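Local coordinates for protein ORF10 (Moritella marina, PDB 6RIW) that probably catalyses, through its N-terminal ketosynthase–chain length factor didomain, the condensations that extend acyl chains on carrier protein during polyunsaturated fatty acid synthesis, at residues Ala577-Met582 against Glu677-Thr682; Arg671-Ala676 against Ala763-Val768; Asp784-Leu789 against His879-Ser884. One frame throughout, in Å; residues are numbered along the deposited sequence.

Overall arrangement
All three contacts lie in the second ketosynthase-like half, the chain length factor, and sample successive layers of its thiolase fold. Interactions 1 and 2 share helix 668-682, which meets strand 576-581 in one and strand 763-772 in the other; their centres are 9 Å apart, and Leu579 CD1 lies 4.0 Å from Leu675 CD2. The centre of interaction 3 is about 10 Å from that of interaction 2 and about 19 Å from that of interaction 1, across the second sheet, where strands 763-772 and 876-884 are antiparallel neighbours; Asp766 N to Ile881 O, 2.8 Å, is a probable backbone hydrogen bond. Leu679's side chain is about 10 Å from that of Met1, which binds the magnesium ion.

Interaction 1: residues Ala577-Met582 against Glu677-Thr682; sequences AVLVAM and ENLFQT
Leu679 of helix 668-682 packs on Ala577 and Leu579 of strand 576-581, joining a buried helix to a sheet of the thiolase fold. Along the helix, Glu677 comes first and makes no contact with the strand; its carboxylate oxygens form salt bridges, OE1 to Lys214 and OE2 to Arg466. Asn678 does not touch the strand either, and its OD1 is hydrogen-bonded to Lys214 NZ and Thr212 OG1 in the ketosynthase half. Leu679 then makes the whole contact. With CG anti to the carbonyl carbon (chi1 -74°), it extends one methyl to the strand: Leu679 CD1 is 4.1 Å from Ala577 CB and 4.4 Å from Leu579 CD2. Those two strand residues, two apart, share the face turned to the helix, whereas Val578 between them faces helix 642-653 on the other side. The touch is light, 84 Å² over both sides, in keeping with a separation of 8.6 Å between Ala577 CA and Leu679 CA. Phe680 packs on Val688 of the neighbouring strand 687-694. Thr682 closes the segment by folding back on its own helix: its hydroxyl OG1 donates to Asn678 O at 3.0 Å, arriving 36° above the carbonyl plane.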
ATOM      1  N   ALA A 577       6.084   0.654  16.972  1.00 13.79           N
ATOM      2  CA  ALA A 577       5.432   0.528  15.669  1.00 14.65           C
ATOM      3  C   ALA A 577       6.089   1.429  14.621  1.00 15.18           C
ATOM      4  O   ALA A 577       6.637   2.490  14.930  1.00 11.51           O
ATOM      5  CB  ALA A 577       3.944   0.865  15.778  1.00 12.03           C
ATOM      6  N   VAL A 578       6.035   0.989  13.365  1.00 13.52           N
ATOM      7  CA  VAL A 578       6.583   1.749  12.241  1.00 12.49           C
ATOM      8  C   VAL A 578       5.467   1.904  11.213  1.00 15.05           C
ATOM      9  O   VAL A 578       4.963   0.900  10.691  1.00 15.77           O
ATOM     10  CB  VAL A 578       7.807   1.058  11.617  1.00 14.58           C
ATOM     11  CG1 VAL A 578       8.386   1.898  10.479  1.00 13.51           C
ATOM     12  CG2 VAL A 578       8.921   0.812  12.670  1.00 14.52           C
ATOM     13  N   LEU A 579       5.046   3.144  10.956  1.00 11.90           N
ATOM     14  CA  LEU A 579       4.017   3.424   9.968  1.00 11.11           C
ATOM     15  C   LEU A 579       4.664   4.203   8.837  1.00 12.96           C
ATOM     16  O   LEU A 579       5.329   5.212   9.088  1.00 15.45           O
ATOM     17  CB  LEU A 579       2.868   4.244  10.576  1.00 11.66           C
ATOM     18  CG  LEU A 579       2.261   3.722  11.883  1.00 14.83           C
ATOM     19  CD1 LEU A 579       1.184   4.676  12.325  1.00 11.47           C
ATOM     20  CD2 LEU A 579       1.670   2.317  11.692  1.00 14.78           C
ATOM     21  N   VAL A 580       4.507   3.737   7.600  1.00 10.88           N
ATOM     22  CA  VAL A 580       5.111   4.442   6.470  1.00 10.08           C
ATOM     23  C   VAL A 580       3.990   4.997   5.594  1.00 11.15           C
ATOM     24  O   VAL A 580       3.258   4.237   4.951  1.00 10.61           O
ATOM     25  CB  VAL A 580       6.046   3.532   5.664  1.00 13.18           C
ATOM     26  CG1 VAL A 580       6.641   4.297   4.480  1.00 12.31           C
ATOM     27  CG2 VAL A 580       7.165   2.983   6.571  1.00 15.87           C
ATOM     28  N   ALA A 581       3.880   6.320   5.546  1.00  9.89           N
ATOM     29  CA  ALA A 581       2.968   6.995   4.634  1.00  9.88           C
ATOM     30  C   ALA A 581       3.560   6.998   3.233  1.00 12.74           C
ATOM     31  O   ALA A 581       4.686   7.456   3.031  1.00 11.10           O
ATOM     32  CB  ALA A 581       2.713   8.427   5.110  1.00 10.73           C
ATOM     33  N   MET A 582       2.821   6.466   2.265  1.00 12.58           N
ATOM     34  CA  MET A 582       3.377   6.353   0.925  1.00 12.76           C
ATOM     35  C   MET A 582       2.237   6.064  -0.034  1.00 13.10           C
ATOM     36  O   MET A 582       1.111   5.776   0.376  1.00 12.82           O
ATOM     37  CB  MET A 582       4.452   5.256   0.863  1.00 13.82           C
ATOM     38  CG  MET A 582       3.967   3.890   1.412  1.00 12.94           C
ATOM     39  SD  MET A 582       2.940   2.941   0.234  1.00 19.72           S
ATOM     40  CE  MET A 582       4.252   2.168  -0.768  1.00 16.25           C
ATOM     41  N   GLU A 677      -2.113   7.875  17.344  1.00 13.63           N
ATOM     42  CA  GLU A 677      -2.923   8.167  18.534  1.00 16.35           C
ATOM     43  C   GLU A 677      -3.735   6.940  18.948  1.00 16.54           C
ATOM     44  O   GLU A 677      -3.768   6.548  20.123  1.00 14.88           O
ATOM     45  CB  GLU A 677      -3.854   9.353  18.259  1.00 15.60           C
ATOM     46  CG  GLU A 677      -4.744   9.706  19.442  1.00 23.26           C
ATOM     47  CD  GLU A 677      -5.926  10.601  19.090  1.00 34.27           C
ATOM     48  OE1 GLU A 677      -6.967  10.069  18.625  1.00 32.89           O
ATOM     49  OE2 GLU A 677      -5.825  11.834  19.312  1.00 33.64           O
ATOM     50  N   ASN A 678      -4.371   6.295  17.979  1.00 15.85           N
ATOM     51  CA  ASN A 678      -5.221   5.166  18.316  1.00 15.03           C
ATOM     52  C   ASN A 678      -4.395   3.999  18.841  1.00 16.95           C
ATOM     53  O   ASN A 678      -4.842   3.272  19.742  1.00 17.82           O
ATOM     54  CB  ASN A 678      -6.032   4.753  17.099  1.00 16.97           C
ATOM     55  CG  ASN A 678      -7.412   4.356  17.463  1.00 21.43           C
ATOM     56  OD1 ASN A 678      -8.298   5.206  17.625  1.00 21.91           O
ATOM     57  ND2 ASN A 678      -7.620   3.054  17.610  1.00 19.41           N
ATOM     58  N   LEU A 679      -3.183   3.807  18.302  1.00 12.05           N
ATOM     59  CA  LEU A 679      -2.339   2.712  18.777  1.00 16.33           C
ATOM     60  C   LEU A 679      -1.969   2.894  20.250  1.00 16.55           C
ATOM     61  O   LEU A 679      -1.919   1.923  21.018  1.00 16.63           O
ATOM     62  CB  LEU A 679      -1.082   2.600  17.909  1.00 14.55           C
ATOM     63  CG  LEU A 679      -1.288   2.006  16.503  1.00 13.29           C
ATOM     64  CD1 LEU A 679       0.036   2.001  15.741  1.00 17.01           C
ATOM     65  CD2 LEU A 679      -1.860   0.587  16.546  1.00 18.77           C
ATOM     66  N   PHE A 680      -1.703   4.128  20.666  1.00 15.27           N
ATOM     67  CA  PHE A 680      -1.390   4.360  22.070  1.00 16.38           C
ATOM     68  C   PHE A 680      -2.614   4.138  22.951  1.00 18.61           C
ATOM     69  O   PHE A 680      -2.477   3.705  24.101  1.00 19.48           O
ATOM     70  CB  PHE A 680      -0.828   5.766  22.257  1.00 14.85           C
ATOM     71  CG  PHE A 680       0.558   5.950  21.687  1.00 14.35           C
ATOM     72  CD1 PHE A 680       1.586   5.097  22.028  1.00 14.29           C
ATOM     73  CD2 PHE A 680       0.823   7.007  20.822  1.00 14.31           C
ATOM     74  CE1 PHE A 680       2.874   5.279  21.516  1.00 14.92           C
ATOM     75  CE2 PHE A 680       2.099   7.200  20.296  1.00 15.63           C
ATOM     76  CZ  PHE A 680       3.129   6.333  20.645  1.00 16.07           C
ATOM     77  N   GLN A 681      -3.818   4.396  22.431  1.00 17.08           N
ATOM     78  CA  GLN A 681      -5.018   4.172  23.231  1.00 17.71           C
ATOM     79  C   GLN A 681      -5.327   2.693  23.419  1.00 21.27           C
ATOM     80  O   GLN A 681      -5.960   2.319  24.414  1.00 19.79           O
ATOM     81  CB  GLN A 681      -6.226   4.842  22.580  1.00 16.08           C
ATOM     82  CG  GLN A 681      -6.214   6.358  22.627  1.00 18.92           C
ATOM     83  CD  GLN A 681      -7.462   6.929  22.010  1.00 23.17           C
ATOM     84  OE1 GLN A 681      -7.505   7.166  20.811  1.00 23.64           O
ATOM     85  NE2 GLN A 681      -8.500   7.108  22.812  1.00 19.16           N
ATOM     86  N   THR A 682      -4.957   1.842  22.460  1.00 19.22           N
ATOM     87  CA  THR A 682      -5.473   0.478  22.432  1.00 17.63           C
ATOM     88  C   THR A 682      -4.411  -0.589  22.647  1.00 21.03           C
ATOM     89  O   THR A 682      -4.752  -1.777  22.665  1.00 27.20           O
ATOM     90  CB  THR A 682      -6.200   0.192  21.108  1.00 21.09           C
ATOM     91  OG1 THR A 682      -5.288   0.323  20.009  1.00 21.64           O
ATOM     92  CG2 THR A 682      -7.347   1.156  20.904  1.00 19.47           C
TER

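Interaction 2: residues Arg671-Ala676 against Ala763-Val768; sequences RCVELA and ARIDAV
Val673 of helix 668-682 packs against Ile765 and Val768 of strand 763-772, and is the centre of the apolar contacts. Val673 CG1 lies 4.0 Å from Ile765 CD1 and 3.9 Å from Val768 CG1. The valine meets the isoleucine tip to tip, but its side chain crosses that of Val768 at a slant. Val768 adds a second touch, CG1 to Glu674 CA at 4.0 Å; its chi1 of 62° places that methyl between its own backbone N and carbonyl carbon, directed at the helix. The segment axes run 109° apart at a closest approach of 9.1 Å, so the helix lies across the strand, and two consecutive residues, Val673 and Glu674, make the contact.

The backbone of the strand explains why residues three apart can both face the helix. Asp766 and Ala767 together face Ile881 of the adjacent strand, forming a classic beta bulge. The extra residue resets the alternation: Ile765 and Val768 point to the helix, while Ala767 points away and packs on Leu789 of helix 776-790. Asp766 OD2 is bonded to Ser883 OG.

The polar interactions are made within the helix and with residues outside the two segments. Arg671 NH2 bonds Glu674 OE1 at 3.1 Å and 157°, a salt bridge one helical turn long; the oxygen uses its syn lone pair and lies in the guanidinium plane, which would restrain the rotation of that group. Glu674 OE2 has a second partner in Ser188 of the ketosynthase half, and Arg671 makes a cation-pi contact with Phe770.

A helix held in this way against the second sheet, while strand 576-581 flanks it from the first, belongs to the central helical layer of the five-layered alpha-beta-alpha-beta-alpha thiolase fold.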
ATOM      1  N   ARG A 671      -3.414  10.652   8.275  1.00 10.90           N
ATOM      2  CA  ARG A 671      -4.040   9.414   8.738  1.00 10.26           C
ATOM      3  C   ARG A 671      -3.099   8.596   9.629  1.00 11.15           C
ATOM      4  O   ARG A 671      -3.570   7.903  10.541  1.00 12.04           O
ATOM      5  CB  ARG A 671      -4.524   8.565   7.558  1.00 12.70           C
ATOM      6  CG  ARG A 671      -5.695   9.187   6.763  1.00 12.97           C
ATOM      7  CD  ARG A 671      -7.026   9.211   7.545  1.00 17.36           C
ATOM      8  NE  ARG A 671      -8.113   9.766   6.725  1.00 17.24           N
ATOM      9  CZ  ARG A 671      -9.321  10.089   7.195  1.00 21.73           C
ATOM     10  NH1 ARG A 671     -10.245  10.581   6.370  1.00 18.20           N
ATOM     11  NH2 ARG A 671      -9.613   9.913   8.487  1.00 18.59           N
ATOM     12  N   CYS A 672      -1.785   8.641   9.380  1.00 12.03           N
ATOM     13  CA  CYS A 672      -0.835   7.972  10.277  1.00 11.59           C
ATOM     14  C   CYS A 672      -0.831   8.607  11.656  1.00 11.48           C
ATOM     15  O   CYS A 672      -0.690   7.911  12.674  1.00 12.38           O
ATOM     16  CB  CYS A 672       0.586   8.028   9.703  1.00 10.61           C
ATOM     17  SG  CYS A 672       0.871   6.940   8.289  1.00 13.57           S
ATOM     18  N   VAL A 673      -0.905   9.935  11.717  1.00 11.04           N
ATOM     19  CA  VAL A 673      -0.960  10.600  13.020  1.00 11.26           C
ATOM     20  C   VAL A 673      -2.182  10.121  13.802  1.00 13.83           C
ATOM     21  O   VAL A 673      -2.097   9.783  14.990  1.00 12.57           O
ATOM     22  CB  VAL A 673      -0.957  12.126  12.823  1.00 10.56           C
ATOM     23  CG1 VAL A 673      -1.191  12.855  14.149  1.00 12.41           C
ATOM     24  CG2 VAL A 673       0.362  12.582  12.151  1.00 12.39           C
ATOM     25  N   GLU A 674      -3.344  10.083  13.134  1.00 13.29           N
ATOM     26  CA  GLU A 674      -4.574   9.579  13.747  1.00 12.46           C
ATOM     27  C   GLU A 674      -4.424   8.131  14.187  1.00 15.11           C
ATOM     28  O   GLU A 674      -4.837   7.759  15.295  1.00 15.84           O
ATOM     29  CB  GLU A 674      -5.731   9.708  12.758  1.00 15.02           C
ATOM     30  CG  GLU A 674      -7.057   9.071  13.208  1.00 21.17           C
ATOM     31  CD  GLU A 674      -8.193   9.321  12.191  1.00 24.10           C
ATOM     32  OE1 GLU A 674      -8.054   8.974  10.982  1.00 23.28           O
ATOM     33  OE2 GLU A 674      -9.217   9.890  12.606  1.00 25.24           O
ATOM     34  N   LEU A 675      -3.824   7.301  13.342  1.00 12.75           N
ATOM     35  CA  LEU A 675      -3.585   5.902  13.712  1.00 12.88           C
ATOM     36  C   LEU A 675      -2.627   5.783  14.897  1.00 14.72           C
ATOM     37  O   LEU A 675      -2.862   4.984  15.821  1.00 13.95           O
ATOM     38  CB  LEU A 675      -3.041   5.138  12.497  1.00 12.19           C
ATOM     39  CG  LEU A 675      -2.679   3.656  12.684  1.00 12.76           C
ATOM     40  CD1 LEU A 675      -3.857   2.904  13.307  1.00 15.46           C
ATOM     41  CD2 LEU A 675      -2.302   3.055  11.309  1.00 15.27           C
ATOM     42  N   ALA A 676      -1.536   6.556  14.892  1.00 11.75           N
ATOM     43  CA  ALA A 676      -0.595   6.488  16.012  1.00 13.28           C
ATOM     44  C   ALA A 676      -1.296   6.818  17.335  1.00 15.42           C
ATOM     45  O   ALA A 676      -1.118   6.115  18.341  1.00 13.60           O
ATOM     46  CB  ALA A 676       0.584   7.425  15.768  1.00 13.15           C
ATOM     47  N   ALA A 763       7.792  19.759  19.465  1.00 13.67           N
ATOM     48  CA  ALA A 763       6.471  20.362  19.513  1.00 14.89           C
ATOM     49  C   ALA A 763       5.496  19.235  19.815  1.00 11.92           C
ATOM     50  O   ALA A 763       5.850  18.058  19.720  1.00 14.67           O
ATOM     51  CB  ALA A 763       6.118  21.054  18.177  1.00 15.64           C
ATOM     52  N   ARG A 764       4.284  19.595  20.216  1.00 13.24           N
ATOM     53  CA  ARG A 764       3.233  18.621  20.451  1.00 14.39           C
ATOM     54  C   ARG A 764       2.208  18.696  19.334  1.00 16.24           C
ATOM     55  O   ARG A 764       1.869  19.788  18.874  1.00 16.89           O
ATOM     56  CB  ARG A 764       2.542  18.870  21.790  1.00 17.68           C
ATOM     57  CG  ARG A 764       3.276  18.203  22.914  1.00 18.25           C
ATOM     58  CD  ARG A 764       2.646  18.471  24.270  1.00 25.53           C
ATOM     59  NE  ARG A 764       3.625  17.981  25.230  1.00 32.70           N
ATOM     60  CZ  ARG A 764       4.596  18.727  25.738  1.00 29.01           C
ATOM     61  NH1 ARG A 764       5.464  18.184  26.578  1.00 36.73           N
ATOM     62  NH2 ARG A 764       4.666  20.020  25.434  1.00 28.48           N
ATOM     63  N   ILE A 765       1.689  17.542  18.921  1.00 14.65           N
ATOM     64  CA  ILE A 765       0.488  17.499  18.089  1.00 16.76           C
ATOM     65  C   ILE A 765      -0.708  17.445  19.038  1.00 13.86           C
ATOM     66  O   ILE A 765      -0.997  16.413  19.651  1.00 16.00           O
ATOM     67  CB  ILE A 765       0.489  16.318  17.114  1.00 14.89           C
ATOM     68  CG1 ILE A 765       1.777  16.309  16.292  1.00 15.42           C
ATOM     69  CG2 ILE A 765      -0.722  16.445  16.196  1.00 13.49           C
ATOM     70  CD1 ILE A 765       1.915  15.103  15.304  1.00 17.17           C
ATOM     71  N   ASP A 766      -1.420  18.566  19.152  1.00 16.39           N
ATOM     72  CA  ASP A 766      -2.530  18.631  20.098  1.00 18.16           C
ATOM     73  C   ASP A 766      -3.810  18.037  19.524  1.00 19.40           C
ATOM     74  O   ASP A 766      -4.672  17.585  20.285  1.00 18.12           O
ATOM     75  CB  ASP A 766      -2.781  20.077  20.522  1.00 18.65           C
ATOM     76  CG  ASP A 766      -1.774  20.564  21.555  1.00 28.91           C
ATOM     77  OD1 ASP A 766      -1.202  19.725  22.287  1.00 30.23           O
ATOM     78  OD2 ASP A 766      -1.547  21.791  21.629  1.00 38.97           O
ATOM     79  N   ALA A 767      -3.965  18.029  18.201  1.00 15.60           N
ATOM     80  CA  ALA A 767      -5.187  17.502  17.628  1.00 16.30           C
ATOM     81  C   ALA A 767      -4.971  17.223  16.153  1.00 14.17           C
ATOM     82  O   ALA A 767      -4.243  17.954  15.480  1.00 14.86           O
ATOM     83  CB  ALA A 767      -6.353  18.491  17.788  1.00 19.39           C
ATOM     84  N   VAL A 768      -5.611  16.171  15.664  1.00 13.35           N
ATOM     85  CA  VAL A 768      -5.798  15.967  14.228  1.00 14.74           C
ATOM     86  C   VAL A 768      -7.256  15.580  14.029  1.00 16.38           C
ATOM     87  O   VAL A 768      -7.773  14.710  14.737  1.00 14.93           O
ATOM     88  CB  VAL A 768      -4.841  14.906  13.647  1.00 15.87           C
ATOM     89  CG1 VAL A 768      -5.063  13.533  14.285  1.00 19.06           C
ATOM     90  CG2 VAL A 768      -4.985  14.834  12.101  1.00 17.51           C
TER

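Interaction 3: residues Asp784-Leu789 against His879-Ser884; sequences DKALTL and HLILSS
Ala786 and Leu787 of the helix meet His879 and Ile881 of the strand. The tightest approach is made by the alanine methyl: Ala786 CB lies 3.4 Å from the backbone oxygen His879 O, and 4.1 Å from His879 CB. The same methyl sits at the edge of the imidazole, near its plane. At the next residue, Leu787 CD2 touches Ile881 CD1 at 3.7 Å, the two side chains crossing at about a right angle. Leu787 reaches there because its CG stands anti to the carbonyl carbon (chi1 -66°), which brings the end of the chain nearer the strand than its CB direction suggests. Ile881 CG1 completes the shell 4.0 Å from Ala786 O.

The small Ala786 on the facing side is consistent with the closeness of the segment axes, 7.6 Å at an angle of 30°, so helix and strand run nearly alongside.

Farther out, both ring nitrogens of His879 are bonded, NE2 to Tyr822 OH and ND1 to Asn869 OD1, which fixes the rotation of the imidazole; Leu787 also packs on Tyr822. Within the helix, Asp784 O is gripped twice, by Thr788 N and by Thr788 OG1 at 2.8 Å, from opposite faces of its plane. Lys785 NZ bonds Phe770 O on the preceding strand.

Leu880 points away from the helix and packs on Ile846 of helix 841-854, which Leu882 also touches. The strand is thus covered on both faces, and helix 776-790, following strand 763-772 in the chain, forms part of the outer helical layer over the second sheet of the thiolase fold.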
ATOM      1  N   ASP A 784     -12.953  23.295  13.085  1.00 16.67           N
ATOM      2  CA  ASP A 784     -13.693  23.408  14.340  1.00 23.39           C
ATOM      3  C   ASP A 784     -13.497  22.170  15.208  1.00 21.73           C
ATOM      4  O   ASP A 784     -13.360  22.272  16.439  1.00 17.95           O
ATOM      5  CB  ASP A 784     -15.174  23.629  14.056  1.00 23.62           C
ATOM      6  CG  ASP A 784     -16.015  23.640  15.335  1.00 34.91           C
ATOM      7  OD1 ASP A 784     -15.737  24.480  16.227  1.00 39.33           O
ATOM      8  OD2 ASP A 784     -16.934  22.795  15.463  1.00 36.79           O
ATOM      9  N   LYS A 785     -13.505  20.987  14.592  1.00 18.72           N
ATOM     10  CA  LYS A 785     -13.267  19.776  15.372  1.00 19.90           C
ATOM     11  C   LYS A 785     -11.881  19.803  15.989  1.00 17.94           C
ATOM     12  O   LYS A 785     -11.699  19.429  17.152  1.00 19.39           O
ATOM     13  CB  LYS A 785     -13.400  18.521  14.502  1.00 16.27           C
ATOM     14  CG  LYS A 785     -14.766  18.220  13.926  1.00 21.71           C
ATOM     15  CD  LYS A 785     -14.693  16.871  13.212  1.00 24.83           C
ATOM     16  CE  LYS A 785     -15.871  16.654  12.293  1.00 30.40           C
ATOM     17  NZ  LYS A 785     -15.747  15.342  11.567  1.00 31.17           N
ATOM     18  N   ALA A 786     -10.878  20.223  15.212  1.00 16.57           N
ATOM     19  CA  ALA A 786      -9.510  20.158  15.696  1.00 15.29           C
ATOM     20  C   ALA A 786      -9.267  21.193  16.783  1.00 18.77           C
ATOM     21  O   ALA A 786      -8.551  20.923  17.758  1.00 16.06           O
ATOM     22  CB  ALA A 786      -8.536  20.335  14.522  1.00 14.53           C
ATOM     23  N   LEU A 787      -9.872  22.380  16.650  1.00 16.00           N
ATOM     24  CA  LEU A 787      -9.699  23.396  17.685  1.00 15.91           C
ATOM     25  C   LEU A 787     -10.371  22.956  18.983  1.00 19.40           C
ATOM     26  O   LEU A 787      -9.805  23.131  20.071  1.00 19.71           O
ATOM     27  CB  LEU A 787     -10.250  24.743  17.207  1.00 17.52           C
ATOM     28  CG  LEU A 787      -9.488  25.380  16.035  1.00 16.21           C
ATOM     29  CD1 LEU A 787     -10.350  26.390  15.275  1.00 19.40           C
ATOM     30  CD2 LEU A 787      -8.189  26.019  16.504  1.00 20.31           C
ATOM     31  N   THR A 788     -11.555  22.348  18.874  1.00 19.31           N
ATOM     32  CA  THR A 788     -12.245  21.806  20.049  1.00 22.25           C
ATOM     33  C   THR A 788     -11.417  20.714  20.723  1.00 22.82           C
ATOM     34  O   THR A 788     -11.287  20.678  21.962  1.00 19.53           O
ATOM     35  CB  THR A 788     -13.603  21.244  19.636  1.00 22.17           C
ATOM     36  OG1 THR A 788     -14.405  22.287  19.067  1.00 25.37           O
ATOM     37  CG2 THR A 788     -14.334  20.606  20.836  1.00 22.68           C
ATOM     38  N   LEU A 789     -10.860  19.804  19.922  1.00 19.89           N
ATOM     39  CA  LEU A 789     -10.025  18.744  20.471  1.00 20.48           C
ATOM     40  C   LEU A 789      -8.779  19.315  21.139  1.00 21.12           C
ATOM     41  O   LEU A 789      -8.375  18.852  22.210  1.00 21.63           O
ATOM     42  CB  LEU A 789      -9.656  17.745  19.366  1.00 21.09           C
ATOM     43  CG  LEU A 789      -8.893  16.482  19.789  1.00 22.52           C
ATOM     44  CD1 LEU A 789      -9.701  15.641  20.789  1.00 27.89           C
ATOM     45  CD2 LEU A 789      -8.505  15.656  18.554  1.00 28.58           C
ATOM     46  N   HIS A 879      -7.226  18.661   9.481  1.00 11.28           N
ATOM     47  CA  HIS A 879      -6.786  19.876  10.160  1.00 13.56           C
ATOM     48  C   HIS A 879      -6.071  19.498  11.449  1.00 14.35           C
ATOM     49  O   HIS A 879      -6.582  18.683  12.229  1.00 15.22           O
ATOM     50  CB  HIS A 879      -7.977  20.800  10.455  1.00 12.91           C
ATOM     51  CG  HIS A 879      -7.631  22.262  10.449  1.00 15.78           C
ATOM     52  ND1 HIS A 879      -7.499  23.003   9.288  1.00 16.32           N
ATOM     53  CD2 HIS A 879      -7.415  23.125  11.473  1.00 16.72           C
ATOM     54  CE1 HIS A 879      -7.202  24.255   9.603  1.00 17.10           C
ATOM     55  NE2 HIS A 879      -7.150  24.356  10.924  1.00 16.83           N
ATOM     56  N   LEU A 880      -4.892  20.078  11.665  1.00 12.34           N
ATOM     57  CA  LEU A 880      -4.074  19.743  12.825  1.00 14.28           C
ATOM     58  C   LEU A 880      -3.743  21.007  13.598  1.00 16.59           C
ATOM     59  O   LEU A 880      -3.581  22.081  13.012  1.00 15.14           O
ATOM     60  CB  LEU A 880      -2.753  19.075  12.435  1.00 14.35           C
ATOM     61  CG  LEU A 880      -2.824  17.710  11.770  1.00 13.49           C
ATOM     62  CD1 LEU A 880      -3.085  17.868  10.288  1.00 17.58           C
ATOM     63  CD2 LEU A 880      -1.492  16.972  11.985  1.00 12.41           C
ATOM     64  N   ILE A 881      -3.605  20.860  14.909  1.00 13.13           N
ATOM     65  CA  ILE A 881      -3.089  21.928  15.767  1.00 14.65           C
ATOM     66  C   ILE A 881      -1.815  21.416  16.420  1.00 12.40           C
ATOM     67  O   ILE A 881      -1.835  20.374  17.080  1.00 13.20           O
ATOM     68  CB  ILE A 881      -4.099  22.348  16.851  1.00 16.50           C
ATOM     69  CG1 ILE A 881      -5.427  22.817  16.242  1.00 19.18           C
ATOM     70  CG2 ILE A 881      -3.461  23.399  17.748  1.00 18.93           C
ATOM     71  CD1 ILE A 881      -5.294  24.072  15.329  1.00 18.53           C
ATOM     72  N   LEU A 882      -0.713  22.135  16.234  1.00 13.03           N
ATOM     73  CA  LEU A 882       0.547  21.828  16.892  1.00 12.87           C
ATOM     74  C   LEU A 882       0.885  22.970  17.839  1.00 15.88           C
ATOM     75  O   LEU A 882       0.499  24.118  17.596  1.00 15.59           O
ATOM     76  CB  LEU A 882       1.689  21.663  15.881  1.00 13.70           C
ATOM     77  CG  LEU A 882       1.831  20.272  15.260  1.00 14.08           C
ATOM     78  CD1 LEU A 882       0.619  19.956  14.353  1.00 16.10           C
ATOM     79  CD2 LEU A 882       3.146  20.180  14.499  1.00 15.08           C
ATOM     80  N   SER A 883       1.622  22.667  18.909  1.00 15.23           N
ATOM     81  CA  SER A 883       1.899  23.706  19.898  1.00 19.57           C
ATOM     82  C   SER A 883       3.345  23.613  20.357  1.00 17.81           C
ATOM     83  O   SER A 883       3.953  22.540  20.339  1.00 18.31           O
ATOM     84  CB  SER A 883       0.911  23.610  21.077  1.00 23.38           C
ATOM     85  OG  SER A 883       1.187  22.470  21.869  1.00 28.71           O
ATOM     86  N   SER A 884       3.909  24.764  20.727  1.00 17.84           N
ATOM     87  CA  SER A 884       5.270  24.793  21.221  1.00 20.40           C
ATOM     88  C   SER A 884       5.334  24.189  22.617  1.00 20.10           C
ATOM     89  O   SER A 884       4.330  24.080  23.326  1.00 20.24           O
ATOM     90  CB  SER A 884       5.811  26.229  21.236  1.00 24.34           C
ATOM     91  OG  SER A 884       4.962  27.066  21.999  1.00 25.40           O
TER